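Local coordinates for cytolethal distending toxin protein B (Haemophilus ducreyi, PDB 1SR4), which probably acts as the DNase I-like nuclease subunit of a three-chain bacterial genotoxin that damages the DNA of host cells, at residues 66-71 and 83-88; 169-174 and 221-226; 113-118 and 147-152; 208-213 and 251-256. All coordinates share one frame; numbering follows the deposited sequence.

Contact 1 of 4, residues 66-71 and 83-88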
# COMPACT_ATOMS: atom_id res chain seq x y z
N ILE B 66 -16.52 17.98 7.36
CA ILE B 66 -15.97 17.57 6.08
C ILE B 66 -15.18 18.77 5.58
O ILE B 66 -15.71 19.87 5.46
CB ILE B 66 -17.10 17.15 5.09
CG1 ILE B 66 -16.52 16.32 3.94
CG2 ILE B 66 -17.85 18.37 4.58
CD1 ILE B 66 -15.55 17.06 3.06
N GLU B 67 -13.89 18.56 5.31
CA GLU B 67 -13.04 19.66 4.87
C GLU B 67 -12.19 19.24 3.68
O GLU B 67 -11.92 18.06 3.48
CB GLU B 67 -12.12 20.09 6.01
CG GLU B 67 -12.83 20.56 7.26
CD GLU B 67 -11.88 20.68 8.44
OE1 GLU B 67 -11.20 19.68 8.77
OE2 GLU B 67 -11.80 21.77 9.04
N GLU B 68 -11.78 20.22 2.89
CA GLU B 68 -10.95 19.96 1.72
C GLU B 68 -9.50 20.39 1.98
O GLU B 68 -9.26 21.47 2.52
CB GLU B 68 -11.50 20.71 0.52
CG GLU B 68 -10.74 20.47 -0.78
CD GLU B 68 -11.19 21.42 -1.88
OE1 GLU B 68 -10.97 22.63 -1.74
OE2 GLU B 68 -11.78 20.97 -2.88
N TYR B 69 -8.55 19.54 1.59
CA TYR B 69 -7.12 19.82 1.73
C TYR B 69 -6.43 19.47 0.41
O TYR B 69 -7.00 18.76 -0.42
CB TYR B 69 -6.48 18.93 2.80
CG TYR B 69 -6.88 19.23 4.22
CD1 TYR B 69 -6.00 19.87 5.10
CD2 TYR B 69 -8.14 18.86 4.70
CE1 TYR B 69 -6.38 20.15 6.42
CE2 TYR B 69 -8.52 19.13 6.01
CZ TYR B 69 -7.64 19.77 6.86
OH TYR B 69 -8.05 20.06 8.15
N THR B 70 -5.21 19.97 0.24
CA THR B 70 -4.39 19.59 -0.90
C THR B 70 -3.14 19.00 -0.24
O THR B 70 -2.75 19.38 0.88
CB THR B 70 -3.99 20.77 -1.83
OG1 THR B 70 -3.27 21.76 -1.10
CG2 THR B 70 -5.22 21.37 -2.51
N TRP B 71 -2.52 18.05 -0.93
CA TRP B 71 -1.34 17.39 -0.40
C TRP B 71 -0.42 17.13 -1.58
O TRP B 71 -0.85 16.59 -2.59
CB TRP B 71 -1.77 16.08 0.26
CG TRP B 71 -0.65 15.25 0.80
CD1 TRP B 71 0.48 15.68 1.41
CD2 TRP B 71 -0.61 13.82 0.84
NE1 TRP B 71 1.24 14.61 1.83
CE2 TRP B 71 0.59 13.45 1.49
CE3 TRP B 71 -1.47 12.81 0.39
CZ2 TRP B 71 0.95 12.12 1.70
CZ3 TRP B 71 -1.11 11.48 0.60
CH2 TRP B 71 0.09 11.15 1.25
N TYR B 83 -6.22 16.06 -3.88
CA TYR B 83 -7.10 16.70 -2.93
C TYR B 83 -7.43 15.64 -1.88
O TYR B 83 -7.42 14.45 -2.18
CB TYR B 83 -8.41 17.11 -3.61
CG TYR B 83 -8.30 18.28 -4.53
CD1 TYR B 83 -8.37 19.59 -4.05
CD2 TYR B 83 -8.12 18.09 -5.90
CE1 TYR B 83 -8.27 20.68 -4.92
CE2 TYR B 83 -8.02 19.17 -6.78
CZ TYR B 83 -8.09 20.45 -6.28
OH TYR B 83 -7.95 21.52 -7.15
N ILE B 84 -7.68 16.07 -0.65
CA ILE B 84 -8.11 15.12 0.37
C ILE B 84 -9.37 15.69 1.01
O ILE B 84 -9.36 16.83 1.47
CB ILE B 84 -7.09 14.91 1.53
CG1 ILE B 84 -5.72 14.45 1.00
CG2 ILE B 84 -7.67 13.83 2.50
CD1 ILE B 84 -4.63 14.31 2.10
N TYR B 85 -10.45 14.90 1.04
CA TYR B 85 -11.70 15.31 1.68
C TYR B 85 -11.69 14.52 2.99
O TYR B 85 -11.69 13.29 3.00
CB TYR B 85 -12.88 14.97 0.78
CG TYR B 85 -12.82 15.83 -0.46
CD1 TYR B 85 -13.27 17.15 -0.43
CD2 TYR B 85 -12.17 15.37 -1.61
CE1 TYR B 85 -13.07 18.01 -1.52
CE2 TYR B 85 -11.97 16.22 -2.71
CZ TYR B 85 -12.41 17.54 -2.65
OH TYR B 85 -12.16 18.41 -3.70
N TYR B 86 -11.65 15.26 4.09
CA TYR B 86 -11.47 14.70 5.42
C TYR B 86 -12.65 14.92 6.37
O TYR B 86 -13.11 16.05 6.56
CB TYR B 86 -10.19 15.34 5.96
CG TYR B 86 -9.73 14.99 7.36
CD1 TYR B 86 -9.45 13.67 7.73
CD2 TYR B 86 -9.44 16.00 8.28
CE1 TYR B 86 -8.88 13.36 8.97
CE2 TYR B 86 -8.87 15.71 9.53
CZ TYR B 86 -8.59 14.38 9.86
OH TYR B 86 -8.00 14.09 11.08
N SER B 87 -13.12 13.84 6.97
CA SER B 87 -14.22 13.91 7.92
C SER B 87 -13.66 13.45 9.26
O SER B 87 -13.48 12.26 9.49
CB SER B 87 -15.36 13.01 7.47
OG SER B 87 -16.37 12.97 8.46
N ARG B 88 -13.35 14.41 10.13
CA ARG B 88 -12.77 14.08 11.42
C ARG B 88 -13.87 13.75 12.43
O ARG B 88 -14.20 14.55 13.31
CB ARG B 88 -11.93 15.26 11.90
CG ARG B 88 -11.10 15.00 13.14
CD ARG B 88 -10.37 16.27 13.58
NE ARG B 88 -9.70 16.06 14.86
CZ ARG B 88 -10.30 16.15 16.05
NH1 ARG B 88 -11.59 16.45 16.13
NH2 ARG B 88 -9.61 15.90 17.16
O HOH W 1 -13.27 17.02 9.18
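E67 and Y69 face Y86 and I84 as the hydrogen-bonded pairs of two antiparallel strands, 67-71 and 83-87, whose short segments run 149° apart and approach to 4.5 Å between axes. Each of these pairs exchanges two backbone bonds, among them I84 N to Y69 O at 2.8 Å. The pairs in between, E68 with Y85 and T70 with Y83, are non-hydrogen-bonded, and their side chains share one face of the sheet. There E68 and Y85 lie alongside, pointing the same way. With CG opposite the backbone N (chi1 -178°) and the chain extended beyond it, E68 lays its CG 3.5 Å from CE1 of Y85. Its OE2 then accepts the phenol OH of Y85 at 2.7 Å through the anti lone pair. The same oxygen is gripped by a salt bridge from R57 and a hydrogen bond from Q105, which would probably favour the ionised form of this buried carboxylate. Farther along this face, T70 CG2 rests 3.9 Å from Y83 CD1.

The two strands form a beta hairpin near one end of the eight-stranded sheet of the DNase I-like fold, flanked by strands 53-54 and 98-102. On the face carrying E67, Y69, I84 and Y86, the two tyrosine rings meet obliquely, Y69 CE2 4.0 Å from Y86 CD2, and the Y86 hydroxyl is bonded to G46 O. Toward the turn of the hairpin, I84 CD1 lies 3.8 Å from W71 CB, while the W71 indole packs against N24, V27 and R28 of helix 20-31.

Contact 2 of 4, residues 169-174 and 221-226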
# COMPACT_ATOMS: atom_id res chain seq x y z
N VAL B 169 -29.40 10.38 -13.05
CA VAL B 169 -28.45 9.86 -14.01
C VAL B 169 -27.09 9.61 -13.35
O VAL B 169 -26.12 9.26 -14.02
CB VAL B 169 -28.26 10.82 -15.20
CG1 VAL B 169 -29.58 11.00 -15.94
CG2 VAL B 169 -27.71 12.16 -14.71
N TYR B 170 -27.01 9.78 -12.03
CA TYR B 170 -25.74 9.59 -11.34
C TYR B 170 -25.41 8.13 -11.05
O TYR B 170 -26.28 7.34 -10.67
CB TYR B 170 -25.73 10.32 -10.00
CG TYR B 170 -25.68 11.83 -10.04
CD1 TYR B 170 -25.55 12.53 -11.24
CD2 TYR B 170 -25.74 12.56 -8.86
CE1 TYR B 170 -25.49 13.94 -11.25
CE2 TYR B 170 -25.69 13.94 -8.85
CZ TYR B 170 -25.56 14.62 -10.04
OH TYR B 170 -25.46 15.99 -10.00
N SER B 171 -24.15 7.77 -11.25
CA SER B 171 -23.68 6.44 -10.92
C SER B 171 -23.01 6.67 -9.56
O SER B 171 -22.42 7.73 -9.34
CB SER B 171 -22.65 5.96 -11.94
OG SER B 171 -23.26 5.52 -13.13
N TRP B 172 -23.11 5.71 -8.65
CA TRP B 172 -22.47 5.86 -7.35
C TRP B 172 -21.82 4.55 -6.92
O TRP B 172 -22.27 3.47 -7.28
CB TRP B 172 -23.46 6.33 -6.27
CG TRP B 172 -24.77 5.59 -6.17
CD1 TRP B 172 -25.94 5.93 -6.78
CD2 TRP B 172 -25.05 4.45 -5.35
NE1 TRP B 172 -26.94 5.07 -6.39
CE2 TRP B 172 -26.42 4.15 -5.51
CE3 TRP B 172 -24.28 3.64 -4.51
CZ2 TRP B 172 -27.04 3.08 -4.86
CZ3 TRP B 172 -24.90 2.57 -3.85
CH2 TRP B 172 -26.27 2.31 -4.03
N MET B 173 -20.74 4.68 -6.14
CA MET B 173 -19.94 3.55 -5.66
C MET B 173 -19.64 3.75 -4.17
O MET B 173 -19.11 4.79 -3.78
CB MET B 173 -18.64 3.56 -6.44
CG MET B 173 -18.01 2.24 -6.67
SD MET B 173 -16.51 2.48 -7.64
CE MET B 173 -15.67 1.05 -7.19
N VAL B 174 -19.98 2.76 -3.34
CA VAL B 174 -19.75 2.82 -1.90
C VAL B 174 -18.60 1.86 -1.62
O VAL B 174 -18.74 0.65 -1.82
CB VAL B 174 -21.03 2.39 -1.15
CG1 VAL B 174 -20.81 2.46 0.34
CG2 VAL B 174 -22.19 3.28 -1.57
N HIS B 221 -23.86 1.28 -8.07
CA HIS B 221 -25.05 1.40 -8.90
C HIS B 221 -24.55 2.07 -10.18
O HIS B 221 -24.05 3.20 -10.14
CB HIS B 221 -26.12 2.28 -8.25
CG HIS B 221 -27.20 2.68 -9.21
ND1 HIS B 221 -28.04 1.77 -9.81
CD2 HIS B 221 -27.52 3.89 -9.74
CE1 HIS B 221 -28.82 2.39 -10.68
NE2 HIS B 221 -28.53 3.68 -10.65
N ASP B 222 -24.65 1.37 -11.30
CA ASP B 222 -24.23 1.95 -12.57
C ASP B 222 -25.48 2.43 -13.30
O ASP B 222 -26.27 1.61 -13.76
CB ASP B 222 -23.52 0.92 -13.44
CG ASP B 222 -23.04 1.50 -14.76
OD1 ASP B 222 -23.57 2.54 -15.19
OD2 ASP B 222 -22.14 0.90 -15.37
N ALA B 223 -25.66 3.74 -13.39
CA ALA B 223 -26.84 4.30 -14.04
C ALA B 223 -27.01 3.84 -15.49
O ALA B 223 -28.11 3.96 -16.04
CB ALA B 223 -26.78 5.83 -13.99
N HIS B 224 -25.94 3.34 -16.10
CA HIS B 224 -25.99 2.87 -17.49
C HIS B 224 -26.62 1.50 -17.60
O HIS B 224 -26.90 1.03 -18.69
CB HIS B 224 -24.60 2.77 -18.11
CG HIS B 224 -23.89 4.08 -18.25
ND1 HIS B 224 -23.19 4.66 -17.21
CD2 HIS B 224 -23.77 4.92 -19.30
CE1 HIS B 224 -22.65 5.79 -17.62
NE2 HIS B 224 -22.99 5.97 -18.89
N LEU B 225 -26.82 0.84 -16.47
CA LEU B 225 -27.38 -0.50 -16.52
C LEU B 225 -28.77 -0.56 -15.90
O LEU B 225 -29.05 0.12 -14.91
CB LEU B 225 -26.43 -1.49 -15.84
CG LEU B 225 -25.01 -1.61 -16.43
CD1 LEU B 225 -24.19 -2.59 -15.60
CD2 LEU B 225 -25.07 -2.09 -17.89
N PRO B 226 -29.67 -1.36 -16.48
CA PRO B 226 -31.02 -1.45 -15.92
C PRO B 226 -31.10 -2.32 -14.67
O PRO B 226 -30.16 -3.05 -14.34
CB PRO B 226 -31.84 -2.04 -17.08
CG PRO B 226 -30.97 -1.82 -18.31
CD PRO B 226 -29.59 -2.05 -17.77
O HOH W 2 -21.07 4.42 -14.59
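W172 and H221 make an antiparallel, hydrogen-bonded bridge between strand 171-174 and the end of strand 216-221, within the six-stranded sheet of the DNase I-like fold. The bridge is closed by two bonds: H221 N reaches W172 O at 2.8 Å, nearly straight along the carbonyl, and W172 N reaches H221 O at 3.1 Å. Their side chains lie on the same face of the sheet and cross at about a right angle. The first torsion of W172 (chi1 49°) holds CG between the backbone N and the carbonyl carbon, presenting one face of the indole to H221. H221 CB then sits over that face, 3.5 Å from the centroid of the five-membered ring and 22° off its normal, a CH-pi contact. The two rings themselves meet obliquely.

Just past the bridge, S171 OG takes the N-H of A223 at 3.0 Å, tying the strand to the chain where it leaves the sheet in a type I turn from D222 to L225. A223 CB in turn points at the backbone before the strand, 3.5 Å from V169 O.

The next shell fixes the flat groups. N159 OD1 bonds to W172 NE1, F158 brings its ring against the indole, and N198 O is the partner of H221 ND1, so W172 NE1 and H221 ND1 are each held by a residue outside the bridge. Q230 OE1 receives D222 N. Within the turn, D222 OD1 accepts H224 N at 2.7 Å, closing an Asx turn, and on its syn lone pair it also accepts H224 ND1, 3.0 Å away in the imidazole plane.

Contact 3 of 4, residues 113-118 and 147-152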
# COMPACT_ATOMS: atom_id res chain seq x y z
N HIS B 113 -26.37 9.23 6.40
CA HIS B 113 -26.43 8.43 7.62
C HIS B 113 -27.22 7.16 7.42
O HIS B 113 -28.02 7.06 6.48
CB HIS B 113 -27.07 9.24 8.76
CG HIS B 113 -26.26 10.41 9.20
ND1 HIS B 113 -26.30 11.63 8.57
CD2 HIS B 113 -25.34 10.53 10.19
CE1 HIS B 113 -25.43 12.45 9.14
NE2 HIS B 113 -24.84 11.81 10.13
N SER B 114 -26.99 6.19 8.29
CA SER B 114 -27.73 4.93 8.25
C SER B 114 -28.92 5.18 9.19
O SER B 114 -29.10 6.30 9.66
CB SER B 114 -26.86 3.79 8.77
OG SER B 114 -26.28 4.13 10.02
N ASP B 115 -29.73 4.16 9.45
CA ASP B 115 -30.89 4.31 10.34
C ASP B 115 -30.51 4.73 11.76
O ASP B 115 -29.50 4.29 12.30
CB ASP B 115 -31.69 3.01 10.43
CG ASP B 115 -32.60 2.79 9.22
OD1 ASP B 115 -32.82 3.74 8.45
OD2 ASP B 115 -33.11 1.65 9.07
N SER B 116 -31.35 5.58 12.35
CA SER B 116 -31.13 6.03 13.72
C SER B 116 -31.03 4.82 14.63
O SER B 116 -31.81 3.88 14.51
CB SER B 116 -32.29 6.92 14.18
OG SER B 116 -32.25 8.19 13.53
N SER B 117 -30.07 4.84 15.54
CA SER B 117 -29.89 3.72 16.46
C SER B 117 -29.06 4.21 17.63
O SER B 117 -28.41 5.24 17.53
CB SER B 117 -29.18 2.56 15.76
OG SER B 117 -27.78 2.77 15.72
N VAL B 118 -29.06 3.46 18.73
CA VAL B 118 -28.29 3.86 19.90
C VAL B 118 -26.81 3.53 19.74
O VAL B 118 -26.00 3.82 20.62
CB VAL B 118 -28.82 3.19 21.18
CG1 VAL B 118 -30.30 3.59 21.40
CG2 VAL B 118 -28.68 1.67 21.07
N ALA B 147 -24.90 -1.52 7.76
CA ALA B 147 -24.68 -1.49 6.31
C ALA B 147 -25.89 -1.48 5.38
O ALA B 147 -25.91 -0.76 4.38
CB ALA B 147 -23.74 -2.63 5.93
N VAL B 148 -26.90 -2.29 5.69
CA VAL B 148 -28.06 -2.33 4.81
C VAL B 148 -28.82 -1.00 4.76
O VAL B 148 -29.16 -0.53 3.66
CB VAL B 148 -29.03 -3.48 5.21
CG1 VAL B 148 -30.37 -3.31 4.50
CG2 VAL B 148 -28.40 -4.82 4.81
N SER B 149 -29.11 -0.40 5.91
CA SER B 149 -29.83 0.88 5.90
C SER B 149 -28.94 2.00 5.34
O SER B 149 -29.44 2.96 4.76
CB SER B 149 -30.36 1.26 7.30
OG SER B 149 -29.35 1.52 8.24
N LEU B 150 -27.63 1.87 5.49
CA LEU B 150 -26.72 2.87 4.94
C LEU B 150 -26.82 2.83 3.41
O LEU B 150 -26.99 3.86 2.76
CB LEU B 150 -25.27 2.60 5.37
CG LEU B 150 -24.23 3.66 5.00
CD1 LEU B 150 -24.62 5.00 5.60
CD2 LEU B 150 -22.85 3.25 5.50
N ILE B 151 -26.74 1.63 2.83
CA ILE B 151 -26.85 1.45 1.38
C ILE B 151 -28.23 1.93 0.89
O ILE B 151 -28.33 2.64 -0.11
CB ILE B 151 -26.65 -0.05 0.99
CG1 ILE B 151 -25.27 -0.54 1.44
CG2 ILE B 151 -26.84 -0.23 -0.53
CD1 ILE B 151 -24.14 0.31 0.97
N ARG B 152 -29.29 1.53 1.60
CA ARG B 152 -30.64 1.95 1.23
C ARG B 152 -30.78 3.47 1.24
O ARG B 152 -31.35 4.06 0.32
CB ARG B 152 -31.68 1.33 2.18
CG ARG B 152 -33.11 1.87 1.96
CD ARG B 152 -34.13 1.23 2.91
NE ARG B 152 -33.69 1.29 4.30
CZ ARG B 152 -33.49 2.41 4.98
NH1 ARG B 152 -33.69 3.59 4.40
NH2 ARG B 152 -33.07 2.37 6.24
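S149 OG accepts the backbone N-H of D115 at 2.9 Å, an almost straight bond (175° at the hydrogen) that joins a surface loop to the first turns of helix 147-159. The serine torsion explains the reach: with chi1 66°, OG lies between the backbone N and the carbonyl carbon of its own residue. From there OG also comes within 3.4 Å of S114 CB and makes a weak hydrogen bond with D146 O. D115 folds its carboxylate back over S149, so that OD2 stands 3.3 Å from S149 CB.

Beyond it, R152 completes the grip from one turn farther along the helix. Its chain runs straight through CG and CD and then bends (chi3 51°), which swings the guanidinium back toward the loop, with S149 O above the rim of one of its faces. NH2 meets D115 OD1 at 2.6 Å in a salt bridge, and the same nitrogen lies 2.9 Å from D115 OD2. OD1 lies in the guanidinium plane, at its edge, whereas the nitrogen approaches it on the syn side and well out of the carboxylate plane. NE has a long, weak ion pair with E192, so the positive charge is probably shared between two acids.

L150 supplies the apolar part. It brings CD1 against the loop backbone, 3.8 Å from S114 N, while its CB lies 3.9 Å from S114 CB.

The loop follows strand 108-112, one of the two edge strands of the six-stranded sheet, and N153 of the same helix bonds to H113 O. On another side of the helix, A147, V148 and I151 pack against L185, A188 and L189 of helix 182-189.

Contact 4 of 4, residues 208-213 and 251-256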
# COMPACT_ATOMS: atom_id res chain seq x y z
N THR B 208 -8.87 -9.69 2.88
CA THR B 208 -8.48 -8.27 2.84
C THR B 208 -8.05 -7.84 4.24
O THR B 208 -7.78 -6.66 4.48
CB THR B 208 -9.61 -7.31 2.40
OG1 THR B 208 -10.62 -7.25 3.42
CG2 THR B 208 -10.24 -7.79 1.09
N HIS B 209 -7.98 -8.80 5.16
CA HIS B 209 -7.61 -8.52 6.56
C HIS B 209 -6.82 -9.73 7.06
O HIS B 209 -7.02 -10.84 6.58
CB HIS B 209 -8.87 -8.30 7.39
CG HIS B 209 -8.60 -7.99 8.83
ND1 HIS B 209 -8.94 -8.85 9.85
CD2 HIS B 209 -8.07 -6.89 9.43
CE1 HIS B 209 -8.63 -8.30 11.01
NE2 HIS B 209 -8.10 -7.11 10.78
N ARG B 210 -5.93 -9.51 8.02
CA ARG B 210 -5.10 -10.60 8.48
C ARG B 210 -5.80 -11.69 9.27
O ARG B 210 -5.19 -12.67 9.67
CB ARG B 210 -3.88 -10.03 9.23
CG ARG B 210 -2.93 -9.31 8.24
CD ARG B 210 -1.61 -8.84 8.86
NE ARG B 210 -0.92 -7.88 7.97
CZ ARG B 210 0.36 -7.54 8.08
NH1 ARG B 210 1.12 -8.08 9.03
NH2 ARG B 210 0.88 -6.65 7.23
N SER B 211 -7.10 -11.52 9.47
CA SER B 211 -7.88 -12.54 10.17
C SER B 211 -8.23 -13.61 9.14
O SER B 211 -8.68 -14.70 9.49
CB SER B 211 -9.18 -11.92 10.68
OG SER B 211 -9.92 -11.41 9.58
N GLY B 212 -8.04 -13.28 7.87
CA GLY B 212 -8.38 -14.19 6.79
C GLY B 212 -9.72 -13.77 6.18
O GLY B 212 -10.11 -14.26 5.11
N ASN B 213 -10.44 -12.87 6.84
CA ASN B 213 -11.74 -12.41 6.34
C ASN B 213 -11.71 -11.42 5.18
O ASN B 213 -10.73 -10.71 4.97
CB ASN B 213 -12.56 -11.78 7.48
CG ASN B 213 -13.00 -12.81 8.52
OD1 ASN B 213 -13.56 -13.84 8.17
ND2 ASN B 213 -12.76 -12.52 9.79
N ASP B 251 -3.48 -4.02 9.46
CA ASP B 251 -3.90 -5.41 9.28
C ASP B 251 -4.84 -5.59 8.07
O ASP B 251 -5.30 -6.69 7.83
CB ASP B 251 -4.58 -5.94 10.55
CG ASP B 251 -3.60 -6.17 11.69
OD1 ASP B 251 -2.38 -6.31 11.42
OD2 ASP B 251 -4.05 -6.23 12.85
N HIS B 252 -5.11 -4.51 7.34
CA HIS B 252 -5.97 -4.57 6.16
C HIS B 252 -5.12 -4.41 4.91
O HIS B 252 -4.13 -3.66 4.90
CB HIS B 252 -7.02 -3.45 6.18
CG HIS B 252 -8.09 -3.63 7.21
ND1 HIS B 252 -9.33 -4.15 6.92
CD2 HIS B 252 -8.10 -3.35 8.54
CE1 HIS B 252 -10.06 -4.19 8.03
NE2 HIS B 252 -9.33 -3.71 9.02
N PHE B 253 -5.53 -5.09 3.85
CA PHE B 253 -4.82 -5.00 2.57
C PHE B 253 -5.61 -4.04 1.69
O PHE B 253 -6.84 -4.06 1.67
CB PHE B 253 -4.75 -6.39 1.94
CG PHE B 253 -3.86 -7.35 2.69
CD1 PHE B 253 -2.51 -7.45 2.38
CD2 PHE B 253 -4.36 -8.10 3.74
CE1 PHE B 253 -1.66 -8.27 3.11
CE2 PHE B 253 -3.53 -8.93 4.48
CZ PHE B 253 -2.17 -9.01 4.16
N PRO B 254 -4.92 -3.16 0.95
CA PRO B 254 -5.65 -2.22 0.09
C PRO B 254 -6.34 -3.02 -1.01
O PRO B 254 -5.84 -4.07 -1.44
CB PRO B 254 -4.55 -1.28 -0.42
CG PRO B 254 -3.34 -2.15 -0.44
CD PRO B 254 -3.46 -2.97 0.84
N VAL B 255 -7.49 -2.54 -1.46
CA VAL B 255 -8.26 -3.21 -2.51
C VAL B 255 -8.55 -2.20 -3.62
O VAL B 255 -8.91 -1.07 -3.34
CB VAL B 255 -9.59 -3.70 -1.93
CG1 VAL B 255 -10.44 -4.37 -3.03
CG2 VAL B 255 -9.32 -4.68 -0.78
N SER B 256 -8.38 -2.61 -4.88
CA SER B 256 -8.63 -1.70 -5.99
C SER B 256 -9.81 -2.19 -6.82
O SER B 256 -10.17 -3.38 -6.78
CB SER B 256 -7.38 -1.58 -6.86
OG SER B 256 -7.07 -2.85 -7.38
O HOH W 3 -6.84 -5.63 12.91
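H209 and H252 bring together the loop before strand 216-221 and the S250-D251-H252 sequence, which matches the Ser-Asp-His signature of the DNase I-like family; in relatives this histidine belongs to the active site, and a similar place is likely here. Two backbone bonds frame the single bridge between them: F253 N to T208 O at 2.8 Å and R210 N to D251 O at 2.9 Å.

The H209 side chain can be followed outward. CB lies 3.9 Å from D251 O, and chi1 of -179° turns the ring away from its own backbone N and across D251. CG and CD2 stay close to D251 O, CD2 at 3.2 Å. CD2 also stands over the centre of the H252 ring, 3.4 Å above its plane; the two ring planes are inclined at 47°, an oblique meeting. ND1 shares a hydrogen bond with S211 OG at 2.8 Å, which fixes the ring's rotation. NE2, at the tip, lies near D251 CB and meets a water in the ring plane at 2.9 Å, which donates to D251 OD2.

H252 is positioned by D216, whose OD2 is hydrogen-bonded to ND1 and also to T208 OG1. R210 lays its CG near F253 CE2, and both residues are within reach of cytolethal distending toxin subunit A; F253 also packs on L156 of the protein C chain. Deeper in, T208 CG2 touches V255 CG2 at 3.7 Å.

Contacts 1 and 4 both reach the eight-stranded sheet but lie far apart on it, their centres 25 Å from each other. Contacts 2 and 3 belong with the six-stranded sheet and its helix: helix 147-159 leads on to strand 171-175, and they touch where V174 CG1 meets I151 CD1 at 4.0 Å. Contact 4 holds the likely active-site histidine and touches both partner chains, which touch none of the other three contacts. Its nearest neighbour is contact 2, about 7 Å away between nearest atoms; contacts 1 and 3 lie about 13 and 14 Å away by the same measure. Along the sequence, the segments of contacts 2 and 4 alternate.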